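Local atomic coordinates of putative glycosidase ph117-related (Bacteroides thetaiotaomicron, PDB entry 5A7V), a protein that probably cleaves mannosidic linkages as a member of glycoside hydrolase family 130, and binds mannose in its pocket. Residues Y161-R166 / R170-T175; P187-A192 / L200-G205; V89-A94 / P147-T152. All blocks are in the same frame, centred on the assembly; numbering follows the deposited sequence.

Contact 1. Residues Y161-R166 / R170-T175; sequences YTQWNR and RLAIAT. With BMA (beta-D-mannopyranose), chain C; MAN (alpha-D-mannopyranose), chain D; SO4 (sulfate ion), chain I.
Ala172 lies between two longer side chains of the facing strand, Tyr161 and Gln163, and shows how one methyl can pack against both a ring face and an amide in a beta hairpin. The hairpin, strands 157-164 and 169-176, forms the middle of a four-stranded antiparallel blade, as expected of the beta-propeller of this family. Ala172 CB sits over one face of the phenol ring, displaced toward the rim, in a CH-pi contact 4.2 Å from the centroid of the Tyr161 ring. The ring reaches this place because Tyr161 CG lies between its backbone N and carbonyl carbon (chi1 72°), which lays the ring back across the neighbouring strand. Gln163 meets the same methyl with its amide carbon, CD to Ala172 CB 3.5 Å; its NE2 is bonded to Glu139 and Gln135, while its buried OE1 has no hydrogen-bond partner in the model. Two hydrogen-bonded pairs, Tyr161 with Ala172 and Gln163 with Arg170, hold the strands together. Farther along, Arg170 extends its guanidinium edge to a sulfate, probably from the crystallisation liquor: Arg170 NH1 and Asn165 ND2 both donate to sulfate O1, and Arg170 NH2 to O4. Trp164 points away from the partner strand, and C6 of both modelled anomers of mannose sits over the centre of one face of its ring. Tyr161 OH is bonded to Glu139, and a water donates both to Tyr161 OH (2.8 Å) and to Ile173 O (2.8 Å).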
loop_
_atom_site.group_PDB
_atom_site.type_symbol
_atom_site.label_atom_id
_atom_site.label_comp_id
_atom_site.label_asym_id
_atom_site.label_seq_id
_atom_site.Cartn_x
_atom_site.Cartn_y
_atom_site.Cartn_z
ATOM N N TYR A 161 -6.603 -5.454 -3.778
ATOM C CA TYR A 161 -5.363 -5.952 -4.440
ATOM C C TYR A 161 -5.501 -5.807 -5.942
ATOM O O TYR A 161 -6.568 -5.448 -6.449
ATOM C CB TYR A 161 -5.117 -7.412 -4.027
ATOM C CG TYR A 161 -6.068 -8.429 -4.637
ATOM C CD1 TYR A 161 -7.366 -8.624 -4.091
ATOM C CD2 TYR A 161 -5.681 -9.195 -5.671
ATOM C CE1 TYR A 161 -8.240 -9.511 -4.637
ATOM C CE2 TYR A 161 -6.533 -10.120 -6.265
ATOM C CZ TYR A 161 -7.853 -10.308 -5.719
ATOM O OH TYR A 161 -8.686 -11.295 -6.246
ATOM N N THR A 162 -4.377 -6.014 -6.663
ATOM C CA THR A 162 -4.401 -5.982 -8.105
ATOM C C THR A 162 -4.459 -7.385 -8.717
ATOM O O THR A 162 -3.628 -8.251 -8.363
ATOM C CB THR A 162 -3.110 -5.320 -8.653
ATOM O OG1 THR A 162 -2.894 -4.105 -7.941
ATOM C CG2 THR A 162 -3.274 -5.028 -10.122
ATOM N N GLN A 163 -5.394 -7.590 -9.635
ATOM C CA GLN A 163 -5.419 -8.767 -10.483
ATOM C C GLN A 163 -4.562 -8.475 -11.709
ATOM O O GLN A 163 -4.798 -7.466 -12.372
ATOM C CB GLN A 163 -6.879 -9.085 -10.915
ATOM C CG GLN A 163 -7.813 -9.294 -9.758
ATOM C CD GLN A 163 -9.217 -9.538 -10.244
ATOM O OE1 GLN A 163 -9.829 -8.678 -10.904
ATOM N NE2 GLN A 163 -9.763 -10.666 -9.888
ATOM N N TRP A 164 -3.654 -9.380 -12.045
ATOM C CA TRP A 164 -2.798 -9.161 -13.194
ATOM C C TRP A 164 -2.787 -10.383 -14.106
ATOM O O TRP A 164 -2.344 -11.484 -13.716
ATOM C CB TRP A 164 -1.382 -8.767 -12.756
ATOM C CG TRP A 164 -0.348 -8.471 -13.814
ATOM C CD1 TRP A 164 0.929 -8.934 -13.804
ATOM C CD2 TRP A 164 -0.478 -7.643 -14.978
ATOM N NE1 TRP A 164 1.636 -8.404 -14.852
ATOM C CE2 TRP A 164 0.808 -7.603 -15.601
ATOM C CE3 TRP A 164 -1.513 -6.886 -15.542
ATOM C CZ2 TRP A 164 1.072 -6.858 -16.757
ATOM C CZ3 TRP A 164 -1.234 -6.124 -16.688
ATOM C CH2 TRP A 164 0.051 -6.106 -17.281
ATOM N N ASN A 165 -3.234 -10.171 -15.346
ATOM C CA ASN A 165 -3.270 -11.217 -16.385
ATOM C C ASN A 165 -2.387 -10.919 -17.594
ATOM O O ASN A 165 -2.570 -11.482 -18.669
ATOM C CB ASN A 165 -4.720 -11.451 -16.844
ATOM C CG ASN A 165 -5.317 -10.250 -17.539
ATOM O OD1 ASN A 165 -4.672 -9.191 -17.665
ATOM N ND2 ASN A 165 -6.549 -10.386 -17.989
ATOM N N ARG A 166 -1.423 -10.011 -17.405
ATOM C CA ARG A 166 -0.501 -9.533 -18.461
ATOM C C ARG A 166 -1.177 -8.674 -19.517
ATOM O O ARG A 166 -0.515 -8.268 -20.481
ATOM C CB ARG A 166 0.273 -10.681 -19.076
ATOM C CG ARG A 166 1.264 -11.297 -18.112
ATOM C CD ARG A 166 2.448 -10.430 -17.854
ATOM N NE ARG A 166 3.429 -10.533 -18.908
ATOM C CZ ARG A 166 4.266 -11.572 -19.051
ATOM N NH1 ARG A 166 4.226 -12.646 -18.206
ATOM N NH2 ARG A 166 5.132 -11.556 -20.044
ATOM N N ARG A 170 -6.266 -4.856 -12.612
ATOM C CA ARG A 170 -7.558 -4.425 -12.079
ATOM C C ARG A 170 -7.573 -4.431 -10.545
ATOM O O ARG A 170 -7.134 -5.395 -9.909
ATOM C CB ARG A 170 -8.693 -5.324 -12.577
ATOM C CG ARG A 170 -8.932 -5.297 -14.074
ATOM C CD ARG A 170 -10.049 -6.257 -14.481
ATOM N NE ARG A 170 -10.511 -6.096 -15.860
ATOM C CZ ARG A 170 -9.935 -6.670 -16.917
ATOM N NH1 ARG A 170 -8.876 -7.452 -16.764
ATOM N NH2 ARG A 170 -10.442 -6.493 -18.121
ATOM N N LEU A 171 -8.115 -3.363 -9.976
ATOM C CA LEU A 171 -8.336 -3.277 -8.530
ATOM C C LEU A 171 -9.515 -4.193 -8.133
ATOM O O LEU A 171 -10.614 -4.018 -8.671
ATOM C CB LEU A 171 -8.669 -1.837 -8.139
ATOM C CG LEU A 171 -8.836 -1.549 -6.656
ATOM C CD1 LEU A 171 -7.638 -1.935 -5.830
ATOM C CD2 LEU A 171 -9.207 -0.086 -6.411
ATOM N N ALA A 172 -9.227 -5.133 -7.256
ATOM C CA ALA A 172 -10.211 -6.153 -6.852
ATOM C C ALA A 172 -10.295 -6.273 -5.357
ATOM O O ALA A 172 -9.492 -5.755 -4.611
ATOM C CB ALA A 172 -9.868 -7.490 -7.489
ATOM N N ILE A 173 -11.342 -6.996 -4.894
ATOM C CA ILE A 173 -11.666 -7.125 -3.463
ATOM C C ILE A 173 -11.739 -8.609 -3.087
ATOM O O ILE A 173 -12.328 -9.423 -3.845
ATOM C CB ILE A 173 -13.010 -6.442 -3.092
ATOM C CG1 ILE A 173 -13.139 -5.018 -3.628
ATOM C CG2 ILE A 173 -13.235 -6.513 -1.599
ATOM C CD1 ILE A 173 -12.140 -4.017 -3.026
ATOM N N ALA A 174 -11.175 -8.926 -1.948
ATOM C CA ALA A 174 -11.388 -10.263 -1.326
ATOM C C ALA A 174 -11.672 -10.042 0.146
ATOM O O ALA A 174 -11.264 -9.057 0.744
ATOM C CB ALA A 174 -10.147 -11.144 -1.502
ATOM N N THR A 175 -12.446 -10.989 0.728
ATOM C CA THR A 175 -12.799 -10.883 2.131
ATOM C C THR A 175 -12.540 -12.176 2.888
ATOM O O THR A 175 -12.498 -13.271 2.287
ATOM C CB THR A 175 -14.281 -10.473 2.344
ATOM O OG1 THR A 175 -15.143 -11.476 1.830
ATOM C CG2 THR A 175 -14.595 -9.136 1.648
HETATM C C1 BMA C . 3.711 -2.554 -12.976
HETATM C C2 BMA C . 4.226 -2.831 -11.559
HETATM C C3 BMA C . 4.329 -4.326 -11.360
HETATM C C4 BMA C . 3.005 -4.991 -11.685
HETATM C C5 BMA C . 2.431 -4.493 -13.016
HETATM C C6 BMA C . 1.032 -5.015 -13.287
HETATM O O1 BMA C . 3.611 -1.188 -13.344
HETATM O O2 BMA C . 3.310 -2.318 -10.583
HETATM O O3 BMA C . 4.781 -4.695 -10.002
HETATM O O4 BMA C . 3.245 -6.406 -11.746
HETATM O O5 BMA C . 2.374 -3.050 -13.102
HETATM O O6 BMA C . 0.096 -4.654 -12.267
HETATM C C1 MAN D . 3.568 -2.626 -13.055
HETATM C C2 MAN D . 4.004 -2.579 -11.653
HETATM C C3 MAN D . 4.251 -4.026 -11.293
HETATM C C4 MAN D . 3.080 -4.958 -11.578
HETATM C C5 MAN D . 2.514 -4.729 -12.968
HETATM C C6 MAN D . 1.102 -5.252 -13.119
HETATM O O1 MAN D . 4.523 -2.908 -14.006
HETATM O O2 MAN D . 2.996 -2.104 -10.768
HETATM O O3 MAN D . 4.581 -4.208 -9.908
HETATM O O4 MAN D . 3.515 -6.328 -11.488
HETATM O O5 MAN D . 2.432 -3.353 -13.285
HETATM O O6 MAN D . 0.186 -4.665 -12.188
HETATM S S SO4 I . -8.756 -8.753 -20.441
HETATM O O1 SO4 I . -7.849 -8.284 -19.384
HETATM O O2 SO4 I . -9.242 -10.127 -20.122
HETATM O O3 SO4 I . -8.023 -8.737 -21.740
HETATM O O4 SO4 I . -9.976 -7.914 -20.527
HETATM O O HOH W 1 -11.362 -10.616 -6.164
#

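Contact 2. Residues P187-A192 / L200-G205; sequences PAFAKA and LGCKSG. With MAN (alpha-D-mannopyranose), chain D; BMA (beta-D-mannopyranose), chain C.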
loop_
_atom_site.group_PDB
_atom_site.type_symbol
_atom_site.label_atom_id
_atom_site.label_comp_id
_atom_site.label_asym_id
_atom_site.label_seq_id
_atom_site.Cartn_x
_atom_site.Cartn_y
_atom_site.Cartn_z
ATOM N N PRO A 187 -13.297 -7.544 -9.602
ATOM C CA PRO A 187 -12.986 -6.112 -9.712
ATOM C C PRO A 187 -13.912 -5.223 -8.890
ATOM O O PRO A 187 -15.161 -5.372 -8.929
ATOM C CB PRO A 187 -13.084 -5.861 -11.221
ATOM C CG PRO A 187 -12.744 -7.186 -11.849
ATOM C CD PRO A 187 -13.368 -8.214 -10.924
ATOM N N ALA A 188 -13.335 -4.278 -8.179
ATOM C CA ALA A 188 -14.088 -3.317 -7.378
ATOM C C ALA A 188 -15.081 -2.537 -8.204
ATOM O O ALA A 188 -16.163 -2.191 -7.687
ATOM C CB ALA A 188 -13.113 -2.347 -6.720
ATOM N N PHE A 189 -14.748 -2.278 -9.467
ATOM C CA PHE A 189 -15.565 -1.415 -10.327
ATOM C C PHE A 189 -16.273 -2.210 -11.432
ATOM O O PHE A 189 -16.688 -1.660 -12.459
ATOM C CB PHE A 189 -14.731 -0.287 -10.911
ATOM C CG PHE A 189 -13.940 0.459 -9.883
ATOM C CD1 PHE A 189 -14.506 0.895 -8.709
ATOM C CD2 PHE A 189 -12.574 0.708 -10.082
ATOM C CE1 PHE A 189 -13.754 1.562 -7.738
ATOM C CE2 PHE A 189 -11.846 1.389 -9.138
ATOM C CZ PHE A 189 -12.420 1.841 -7.974
ATOM N N ALA A 190 -16.460 -3.522 -11.207
ATOM C CA ALA A 190 -17.161 -4.338 -12.214
ATOM C C ALA A 190 -18.596 -3.895 -12.518
ATOM O O ALA A 190 -19.030 -3.901 -13.657
ATOM C CB ALA A 190 -17.194 -5.797 -11.785
ATOM N N LYS A 191 -19.323 -3.560 -11.464
ATOM C CA LYS A 191 -20.786 -3.399 -11.581
ATOM C C LYS A 191 -21.239 -1.956 -11.874
ATOM O O LYS A 191 -22.247 -1.755 -12.569
ATOM C CB LYS A 191 -21.410 -3.848 -10.251
ATOM C CG LYS A 191 -22.922 -3.901 -10.152
ATOM C CD LYS A 191 -23.372 -4.568 -8.843
ATOM C CE LYS A 191 -23.569 -3.596 -7.684
ATOM N NZ LYS A 191 -24.795 -3.980 -6.924
ATOM N N ALA A 192 -20.545 -0.976 -11.284
ATOM C CA ALA A 192 -21.026 0.404 -11.324
ATOM C C ALA A 192 -21.209 0.929 -12.756
ATOM O O ALA A 192 -20.489 0.561 -13.674
ATOM C CB ALA A 192 -20.039 1.308 -10.567
ATOM N N LEU A 200 -11.215 -0.996 -16.851
ATOM C CA LEU A 200 -10.293 0.070 -16.430
ATOM C C LEU A 200 -9.043 -0.511 -15.805
ATOM O O LEU A 200 -9.105 -1.367 -14.899
ATOM C CB LEU A 200 -10.984 0.969 -15.406
ATOM C CG LEU A 200 -10.152 2.089 -14.779
ATOM C CD1 LEU A 200 -9.862 3.146 -15.812
ATOM C CD2 LEU A 200 -10.876 2.659 -13.583
ATOM N N GLY A 201 -7.876 -0.067 -16.292
ATOM C CA GLY A 201 -6.620 -0.400 -15.624
ATOM C C GLY A 201 -6.519 0.450 -14.365
ATOM O O GLY A 201 -6.545 1.694 -14.393
ATOM N N CYS A 202 -6.459 -0.211 -13.238
ATOM C CA CYS A 202 -6.480 0.440 -11.945
ATOM C C CYS A 202 -5.849 -0.429 -10.863
ATOM O O CYS A 202 -5.712 -1.645 -11.038
ATOM C CB CYS A 202 -7.909 0.876 -11.583
ATOM S SG CYS A 202 -9.146 -0.434 -11.555
ATOM N N LYS A 203 -5.548 0.201 -9.724
ATOM C CA LYS A 203 -4.872 -0.444 -8.597
ATOM C C LYS A 203 -4.814 0.511 -7.422
ATOM O O LYS A 203 -5.168 1.684 -7.574
ATOM C CB LYS A 203 -3.467 -0.955 -8.984
ATOM C CG LYS A 203 -2.528 0.135 -9.550
ATOM C CD LYS A 203 -1.099 -0.391 -9.810
ATOM C CE LYS A 203 -1.070 -1.447 -10.870
ATOM N NZ LYS A 203 0.289 -2.001 -11.104
ATOM N N SER A 204 -4.399 0.009 -6.279
ATOM C CA SER A 204 -4.018 0.815 -5.097
ATOM C C SER A 204 -5.227 1.470 -4.410
ATOM O O SER A 204 -5.505 2.657 -4.607
ATOM C CB SER A 204 -2.924 1.826 -5.457
ATOM O OG SER A 204 -1.779 1.111 -5.898
ATOM N N GLY A 205 -5.932 0.646 -3.616
ATOM C CA GLY A 205 -7.154 1.068 -2.932
ATOM C C GLY A 205 -7.000 1.191 -1.440
ATOM O O GLY A 205 -6.697 0.187 -0.760
HETATM C C1 MAN D . 3.568 -2.626 -13.055
HETATM C C2 MAN D . 4.004 -2.579 -11.653
HETATM C C3 MAN D . 4.251 -4.026 -11.293
HETATM C C4 MAN D . 3.080 -4.958 -11.578
HETATM C C5 MAN D . 2.514 -4.729 -12.968
HETATM C C6 MAN D . 1.102 -5.252 -13.119
HETATM O O1 MAN D . 4.523 -2.908 -14.006
HETATM O O2 MAN D . 2.996 -2.104 -10.768
HETATM O O3 MAN D . 4.581 -4.208 -9.908
HETATM O O4 MAN D . 3.515 -6.328 -11.488
HETATM O O5 MAN D . 2.432 -3.353 -13.285
HETATM O O6 MAN D . 0.186 -4.665 -12.188
HETATM C C1 BMA C . 3.711 -2.554 -12.976
HETATM C C2 BMA C . 4.226 -2.831 -11.559
HETATM C C3 BMA C . 4.329 -4.326 -11.360
HETATM C C4 BMA C . 3.005 -4.991 -11.685
HETATM C C5 BMA C . 2.431 -4.493 -13.016
HETATM C C6 BMA C . 1.032 -5.015 -13.287
HETATM O O1 BMA C . 3.611 -1.188 -13.344
HETATM O O2 BMA C . 3.310 -2.318 -10.583
HETATM O O3 BMA C . 4.781 -4.695 -10.002
HETATM O O4 BMA C . 3.245 -6.406 -11.746
HETATM O O5 BMA C . 2.374 -3.050 -13.102
HETATM O O6 BMA C . 0.096 -4.654 -12.267
#
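Lys203 NZ, one residue beyond the Cys202 that touches Phe189, donates to O6 of the bound mannose at 2.9 Å in both modelled anomers, and more weakly to the ring oxygen, at 3.1 Å from Lys203 NZ to O5 of the beta form. The aliphatic chain bends at its third torsion (chi3 64°), which brings the ammonium group up to the sugar's O5 and O6. Cys202, by contrast, points the other way, into the protein. Its SG approaches the Phe189 ring at the edge, 3.9 Å from CD2 and 5.1 Å from the ring centroid, a sulfur-aromatic contact well away from the ring normal (77°). Leu200 CD2 also lies near this ring, more loosely, 4.4 Å from Phe189 CD2. Phe189 belongs to a type I beta turn, Pro187 to Ala190, closed by a bond from Ala190 N to Pro187 O. The turn follows the outermost strand 183-187 of one propeller blade, and residues 200-205 lead into strand 205-212 of another, so the contact joins two ends of the connection between sheets. No hydrogen bond links the segments; the meeting is apolar, apart from the sulfur. Trp229, Met227, Leu171, Trp245 and Pro247 pack further around Phe189, while Ser204 OG is bonded to Glu272, which lines the pocket of a second bound mannose that Lys203 also touches.

Contact 3. Residues V89-A94 / P147-T152; sequences VVLYRA and PRIAVT. With MAN (alpha-D-mannopyranose), chain D; BMA (beta-D-mannopyranose), chain C.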
loop_
_atom_site.group_PDB
_atom_site.type_symbol
_atom_site.label_atom_id
_atom_site.label_comp_id
_atom_site.label_asym_id
_atom_site.label_seq_id
_atom_site.Cartn_x
_atom_site.Cartn_y
_atom_site.Cartn_z
ATOM N N VAL A 89 -0.044 -9.133 11.735
ATOM C CA VAL A 89 -0.038 -10.060 10.623
ATOM C C VAL A 89 0.293 -9.281 9.357
ATOM O O VAL A 89 -0.343 -8.258 9.065
ATOM C CB VAL A 89 -1.354 -10.828 10.482
ATOM C CG1 VAL A 89 -1.327 -11.790 9.300
ATOM C CG2 VAL A 89 -1.603 -11.602 11.764
ATOM N N VAL A 90 1.265 -9.788 8.607
ATOM C CA VAL A 90 1.634 -9.227 7.331
ATOM C C VAL A 90 1.327 -10.240 6.228
ATOM O O VAL A 90 1.674 -11.440 6.344
ATOM C CB VAL A 90 3.136 -8.837 7.325
ATOM C CG1 VAL A 90 3.681 -8.593 5.913
ATOM C CG2 VAL A 90 3.356 -7.632 8.198
ATOM N N LEU A 91 0.702 -9.761 5.152
ATOM C CA LEU A 91 0.561 -10.511 3.894
ATOM C C LEU A 91 1.466 -9.830 2.866
ATOM O O LEU A 91 1.213 -8.696 2.485
ATOM C CB LEU A 91 -0.880 -10.614 3.406
ATOM C CG LEU A 91 -1.723 -11.778 3.983
ATOM C CD1 LEU A 91 -1.970 -11.598 5.475
ATOM C CD2 LEU A 91 -2.980 -12.018 3.194
ATOM N N TYR A 92 2.522 -10.530 2.492
ATOM C CA TYR A 92 3.566 -9.946 1.633
ATOM C C TYR A 92 3.428 -10.424 0.194
ATOM O O TYR A 92 3.146 -11.603 -0.078
ATOM C CB TYR A 92 4.984 -10.191 2.160
ATOM C CG TYR A 92 5.368 -11.648 2.460
ATOM C CD1 TYR A 92 5.103 -12.241 3.719
ATOM C CD2 TYR A 92 5.995 -12.449 1.509
ATOM C CE1 TYR A 92 5.496 -13.528 3.992
ATOM C CE2 TYR A 92 6.406 -13.735 1.801
ATOM C CZ TYR A 92 6.178 -14.265 3.046
ATOM O OH TYR A 92 6.567 -15.561 3.348
ATOM N N ARG A 93 3.657 -9.504 -0.752
ATOM C CA ARG A 93 3.707 -9.870 -2.164
ATOM C C ARG A 93 4.984 -10.682 -2.415
ATOM O O ARG A 93 6.066 -10.160 -2.204
ATOM C CB ARG A 93 3.688 -8.614 -3.034
ATOM C CG ARG A 93 3.705 -8.909 -4.516
ATOM C CD ARG A 93 3.754 -7.661 -5.387
ATOM N NE ARG A 93 3.882 -7.973 -6.775
ATOM C CZ ARG A 93 3.944 -7.071 -7.761
ATOM N NH1 ARG A 93 3.705 -5.771 -7.529
ATOM N NH2 ARG A 93 4.280 -7.461 -8.988
ATOM N N ALA A 94 4.857 -11.872 -2.957
ATOM C CA ALA A 94 5.974 -12.745 -3.239
ATOM C C ALA A 94 5.959 -13.128 -4.691
ATOM O O ALA A 94 4.916 -13.458 -5.272
ATOM C CB ALA A 94 5.883 -13.998 -2.403
ATOM N N PRO A 147 -1.432 -6.046 -1.840
ATOM C CA PRO A 147 -2.632 -6.031 -0.980
ATOM C C PRO A 147 -2.633 -4.883 0.003
ATOM O O PRO A 147 -1.594 -4.466 0.511
ATOM C CB PRO A 147 -2.546 -7.378 -0.231
ATOM C CG PRO A 147 -1.042 -7.579 -0.102
ATOM C CD PRO A 147 -0.485 -7.091 -1.434
ATOM N N ARG A 148 -3.837 -4.397 0.325
ATOM C CA ARG A 148 -4.046 -3.550 1.486
ATOM C C ARG A 148 -5.204 -4.185 2.275
ATOM O O ARG A 148 -6.165 -4.647 1.656
ATOM C CB ARG A 148 -4.455 -2.127 1.148
ATOM C CG ARG A 148 -3.304 -1.265 0.680
ATOM C CD ARG A 148 -3.283 -1.091 -0.722
ATOM N NE ARG A 148 -2.400 -0.024 -1.241
ATOM C CZ ARG A 148 -1.750 -0.204 -2.361
ATOM N NH1 ARG A 148 -1.791 -1.320 -3.003
ATOM N NH2 ARG A 148 -0.954 0.759 -2.802
ATOM N N ILE A 149 -5.072 -4.205 3.608
ATOM C CA ILE A 149 -6.114 -4.875 4.442
ATOM C C ILE A 149 -6.596 -3.906 5.517
ATOM O O ILE A 149 -5.812 -3.233 6.192
ATOM C CB ILE A 149 -5.599 -6.163 5.093
ATOM C CG1 ILE A 149 -5.328 -7.211 3.997
ATOM C CG2 ILE A 149 -6.596 -6.710 6.117
ATOM C CD1 ILE A 149 -4.574 -8.462 4.408
ATOM N N ALA A 150 -7.935 -3.856 5.649
ATOM C CA ALA A 150 -8.617 -3.161 6.742
ATOM C C ALA A 150 -9.679 -4.111 7.289
ATOM O O ALA A 150 -9.954 -5.126 6.649
ATOM C CB ALA A 150 -9.223 -1.859 6.262
ATOM N N VAL A 151 -10.227 -3.803 8.468
ATOM C CA VAL A 151 -11.199 -4.728 9.089
ATOM C C VAL A 151 -12.412 -3.954 9.577
ATOM O O VAL A 151 -12.290 -2.863 10.125
ATOM C CB VAL A 151 -10.528 -5.530 10.215
ATOM C CG1 VAL A 151 -10.121 -4.701 11.433
ATOM C CG2 VAL A 151 -11.365 -6.737 10.657
ATOM N N THR A 152 -13.586 -4.557 9.407
ATOM C CA THR A 152 -14.778 -3.926 9.970
ATOM C C THR A 152 -14.808 -4.096 11.485
ATOM O O THR A 152 -14.184 -5.023 12.037
ATOM C CB THR A 152 -16.056 -4.480 9.361
ATOM O OG1 THR A 152 -16.268 -5.830 9.803
ATOM C CG2 THR A 152 -16.112 -4.379 7.854
HETATM C C1 MAN D . 3.568 -2.626 -13.055
HETATM C C2 MAN D . 4.004 -2.579 -11.653
HETATM C C3 MAN D . 4.251 -4.026 -11.293
HETATM C C4 MAN D . 3.080 -4.958 -11.578
HETATM C C5 MAN D . 2.514 -4.729 -12.968
HETATM C C6 MAN D . 1.102 -5.252 -13.119
HETATM O O1 MAN D . 4.523 -2.908 -14.006
HETATM O O2 MAN D . 2.996 -2.104 -10.768
HETATM O O3 MAN D . 4.581 -4.208 -9.908
HETATM O O4 MAN D . 3.515 -6.328 -11.488
HETATM O O5 MAN D . 2.432 -3.353 -13.285
HETATM O O6 MAN D . 0.186 -4.665 -12.188
HETATM C C1 BMA C . 3.711 -2.554 -12.976
HETATM C C2 BMA C . 4.226 -2.831 -11.559
HETATM C C3 BMA C . 4.329 -4.326 -11.360
HETATM C C4 BMA C . 3.005 -4.991 -11.685
HETATM C C5 BMA C . 2.431 -4.493 -13.016
HETATM C C6 BMA C . 1.032 -5.015 -13.287
HETATM O O1 BMA C . 3.611 -1.188 -13.344
HETATM O O2 BMA C . 3.310 -2.318 -10.583
HETATM O O3 BMA C . 4.781 -4.695 -10.002
HETATM O O4 BMA C . 3.245 -6.406 -11.746
HETATM O O5 BMA C . 2.374 -3.050 -13.102
HETATM O O6 BMA C . 0.096 -4.654 -12.267
#
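Leu91 and Ile149 make the apolar part of this contact, which illustrates how neighbouring sheets can meet through branched side chains without sharing a hydrogen bond. The two side chains cross at about a right angle and touch by their terminal methyls, Leu91 CD2 to Ile149 CD1 at 4.1 Å. In both residues the chain leaves CB beside the backbone N (chi1 -86° in Leu91, -67° in Ile149), which directs each methyl-bearing end toward the facing strand. A second van der Waals contact involves the backbone: Pro147 CG comes up to the carbonyl oxygen of Leu91 at 3.6 Å. Around them, Ala80, Leu109, Tyr111, Met159 and Tyr157 also pack against these residues.

Strand 87-95 belongs to one four-stranded antiparallel sheet and strand 143-151 to the next, consistent with successive blades of a propeller; the facing alpha carbons of Leu91 and Pro147 stand 7.3 Å apart, too far for backbone pairing.

No hydrogen bond crosses between the segments; the polar bonds of Arg93 go to the sugar and to residues outside them. Arg93 runs out in an extended chain and presents the edge of its guanidinium to the mannose, with O3 of the alpha anomer in plane. In that anomer NH1 of Arg93 donates to O3 (3.0 Å, N-H...O 156°) and NH2 to O4 (2.8 Å). Salt bridges to Asp146 through NH1 and to Glu95 through NH2, with Arg93 NE bonded to Ser107 OG, fix the rotation of the group. Asp146 directly precedes Pro147 in the chain.

All three contacts reach the modelled mannose, which Arg93 of contact 3 and Lys203 of contact 2 bond from different directions and Trp164 of contact 1 covers at C6; Arg93 and Lys203 also line the pocket of a second mannose. Contacts 1 and 2 have centres about 8 Å apart and share a probable hydrogen bond between Leu171 O and Ala188 N (2.8 Å), while Thr162 OG1 packs against Lys203 CB. The centres of contacts 3 and 1 are about 13 Å apart; strands 143-151 and 157-164 are neighbours in one sheet, and Tyr161 CB packs on Pro147 CA. Contacts 2 and 3 are farther apart, about 18 Å between centres, yet Ser204 and Arg148 touch. Two strands of different sheets and one connecting loop thus supply Arg93, Trp164 and Lys203.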